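Local coordinates for protein luciferase-like enzymeAMP-CoA-ligase (Zophobas atratus, PDB 4W8O) that probably activates carboxylic acids as adenylates for transfer to coenzyme A, as in related AMP-forming ligases, and resembles beetle luciferases, at residues A[50-53]-A[54-58]. Sequence-based numbering, arbitrary orientation.
Sequences SVKT and RSTRV
The side chains of Thr53 and Arg57 run together one turn apart on helix 48-64 of the AMP-binding domain, a worked example of how an alpha-helix uses its i to i+4 spacing. Along Arg57, CB, CG and CD all pass the carbonyl oxygen of Thr53, CG nearest with 3.4 Å to Thr53 O. The chain then runs extended to NE, and the guanidinium arrives flat beneath Thr53 CG2; the methyl is centred over the guanidinium plane at a height of 3.6 Å. That methyl is placed there because it stands anti to the backbone N of Thr53, while OG1 turns back to bond Ser49 O. On the way, Arg57 NE forms a salt bridge with Glu166; beyond it CZ and NH2 lie under the same methyl, NH2 3.8 Å from Thr53 CG2. A leucine here would probably leave Glu166 without its positive mate and the Thr53 methyl without the flat group it covers.

Within the same turn, two hydroxyls share backbone acceptors with their own amides. Ser55 OG donates to Val51 O at 2.7 Å, and Ser55 N reaches the same oxygen from the opposite face of its plane; the hydroxyl is also hydrogen-bonded to Tyr92 OH of helix 85-92. Thr56 repeats the scheme, Thr56 OG1 donating to Lys52 O at 2.6 Å and Thr56 N at 3.0 Å. Lys52 lies alongside, bent at its last torsion (chi4 -71°), and one water joins the two side chains, accepting from Lys52 NZ at 2.8 Å and donating to Thr56 OG1 at 2.7 Å.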
ATOM      1  N   SER A  50      -6.864   6.857  20.421  1.00 37.23           N
ATOM      2  CA  SER A  50      -5.551   6.619  20.998  1.00 36.96           C
ATOM      3  C   SER A  50      -4.444   6.862  19.979  1.00 35.60           C
ATOM      4  O   SER A  50      -3.403   7.422  20.315  1.00 35.84           O
ATOM      5  CB  SER A  50      -5.458   5.190  21.538  1.00 37.32           C
ATOM      6  OG  SER A  50      -4.174   4.927  22.066  1.00 36.46           O
ATOM      7  N   VAL A  51      -4.665   6.438  18.741  1.00 35.24           N
ATOM      8  CA  VAL A  51      -3.699   6.681  17.676  1.00 34.36           C
ATOM      9  C   VAL A  51      -3.498   8.176  17.428  1.00 34.64           C
ATOM     10  O   VAL A  51      -2.360   8.627  17.208  1.00 33.76           O
ATOM     11  CB  VAL A  51      -4.115   5.977  16.376  1.00 33.86           C
ATOM     12  CG1 VAL A  51      -3.341   6.520  15.177  1.00 33.05           C
ATOM     13  CG2 VAL A  51      -3.897   4.478  16.513  1.00 33.88           C
ATOM     14  N   LYS A  52      -4.591   8.936  17.475  1.00 35.06           N
ATOM     15  CA  LYS A  52      -4.522  10.391  17.317  1.00 36.16           C
ATOM     16  C   LYS A  52      -3.675  11.035  18.413  1.00 36.50           C
ATOM     17  O   LYS A  52      -2.870  11.929  18.138  1.00 36.22           O
ATOM     18  CB  LYS A  52      -5.920  11.011  17.322  1.00 37.35           C
ATOM     19  CG  LYS A  52      -5.954  12.482  16.926  1.00 37.73           C
ATOM     20  CD  LYS A  52      -7.383  12.952  16.696  1.00 39.27           C
ATOM     21  CE  LYS A  52      -7.467  14.467  16.656  1.00 40.64           C
ATOM     22  NZ  LYS A  52      -7.264  15.097  17.989  1.00 41.82           N
ATOM     23  N   THR A  53      -3.858  10.568  19.646  1.00 36.99           N
ATOM     24  CA  THR A  53      -3.137  11.115  20.791  1.00 37.61           C
ATOM     25  C   THR A  53      -1.633  10.859  20.676  1.00 35.95           C
ATOM     26  O   THR A  53      -0.827  11.778  20.850  1.00 35.96           O
ATOM     27  CB  THR A  53      -3.669  10.523  22.110  1.00 38.78           C
ATOM     28  OG1 THR A  53      -5.050  10.859  22.245  1.00 39.92           O
ATOM     29  CG2 THR A  53      -2.907  11.058  23.315  1.00 39.44           C
ATOM     30  N   ARG A  54      -1.262   9.620  20.377  1.00 34.62           N
ATOM     31  CA  ARG A  54       0.149   9.254  20.335  1.00 34.01           C
ATOM     32  C   ARG A  54       0.854   9.902  19.144  1.00 33.25           C
ATOM     33  O   ARG A  54       1.953  10.427  19.295  1.00 32.99           O
ATOM     34  CB  ARG A  54       0.323   7.737  20.322  1.00 33.73           C
ATOM     35  CG  ARG A  54      -0.205   7.055  21.583  1.00 35.08           C
ATOM     36  CD  ARG A  54       0.488   5.723  21.843  1.00 34.89           C
ATOM     37  NE  ARG A  54       0.243   4.752  20.773  1.00 34.32           N
ATOM     38  CZ  ARG A  54       1.108   3.821  20.357  1.00 33.63           C
ATOM     39  NH1 ARG A  54       2.320   3.715  20.890  1.00 33.91           N
ATOM     40  NH2 ARG A  54       0.761   2.993  19.374  1.00 33.03           N
ATOM     41  N   SER A  55       0.207   9.899  17.980  1.00 32.35           N
ATOM     42  CA  SER A  55       0.783  10.507  16.786  1.00 31.85           C
ATOM     43  C   SER A  55       0.920  12.029  16.931  1.00 32.04           C
ATOM     44  O   SER A  55       1.886  12.605  16.444  1.00 31.30           O
ATOM     45  CB  SER A  55      -0.043  10.159  15.539  1.00 31.42           C
ATOM     46  OG  SER A  55      -1.377  10.623  15.652  1.00 32.85           O
ATOM     47  N   THR A  56      -0.047  12.671  17.584  1.00 32.80           N
ATOM     48  CA  THR A  56       0.025  14.118  17.829  1.00 33.41           C
ATOM     49  C   THR A  56       1.258  14.437  18.686  1.00 33.92           C
ATOM     50  O   THR A  56       2.009  15.366  18.385  1.00 33.44           O
ATOM     51  CB  THR A  56      -1.264  14.645  18.485  1.00 34.41           C
ATOM     52  OG1 THR A  56      -2.371  14.453  17.590  1.00 33.88           O
ATOM     53  CG2 THR A  56      -1.146  16.130  18.832  1.00 35.14           C
ATOM     54  N   ARG A  57       1.486  13.627  19.716  1.00 34.81           N
ATOM     55  CA  ARG A  57       2.636  13.810  20.599  1.00 35.43           C
ATOM     56  C   ARG A  57       3.956  13.583  19.881  1.00 34.60           C
ATOM     57  O   ARG A  57       4.896  14.358  20.057  1.00 34.70           O
ATOM     58  CB  ARG A  57       2.532  12.891  21.815  1.00 37.12           C
ATOM     59  CG  ARG A  57       1.473  13.328  22.803  1.00 38.94           C
ATOM     60  CD  ARG A  57       1.258  12.274  23.864  1.00 40.51           C
ATOM     61  NE  ARG A  57       0.166  12.617  24.761  1.00 42.32           N
ATOM     62  CZ  ARG A  57      -0.260  11.833  25.745  1.00 43.96           C
ATOM     63  NH1 ARG A  57       0.302  10.649  25.958  1.00 43.57           N
ATOM     64  NH2 ARG A  57      -1.261  12.232  26.517  1.00 45.19           N
ATOM     65  N   VAL A  58       4.022  12.537  19.058  1.00 33.18           N
ATOM     66  CA  VAL A  58       5.206  12.302  18.238  1.00 31.99           C
ATOM     67  C   VAL A  58       5.462  13.480  17.299  1.00 31.30           C
ATOM     68  O   VAL A  58       6.604  13.918  17.163  1.00 31.27           O
ATOM     69  CB  VAL A  58       5.105  10.982  17.445  1.00 31.43           C
ATOM     70  CG1 VAL A  58       6.261  10.842  16.469  1.00 30.90           C
ATOM     71  CG2 VAL A  58       5.096   9.789  18.392  1.00 32.32           C
TER
HETATM   72  O   HOH W   1      -4.603  15.723  18.400  1.00 39.73           O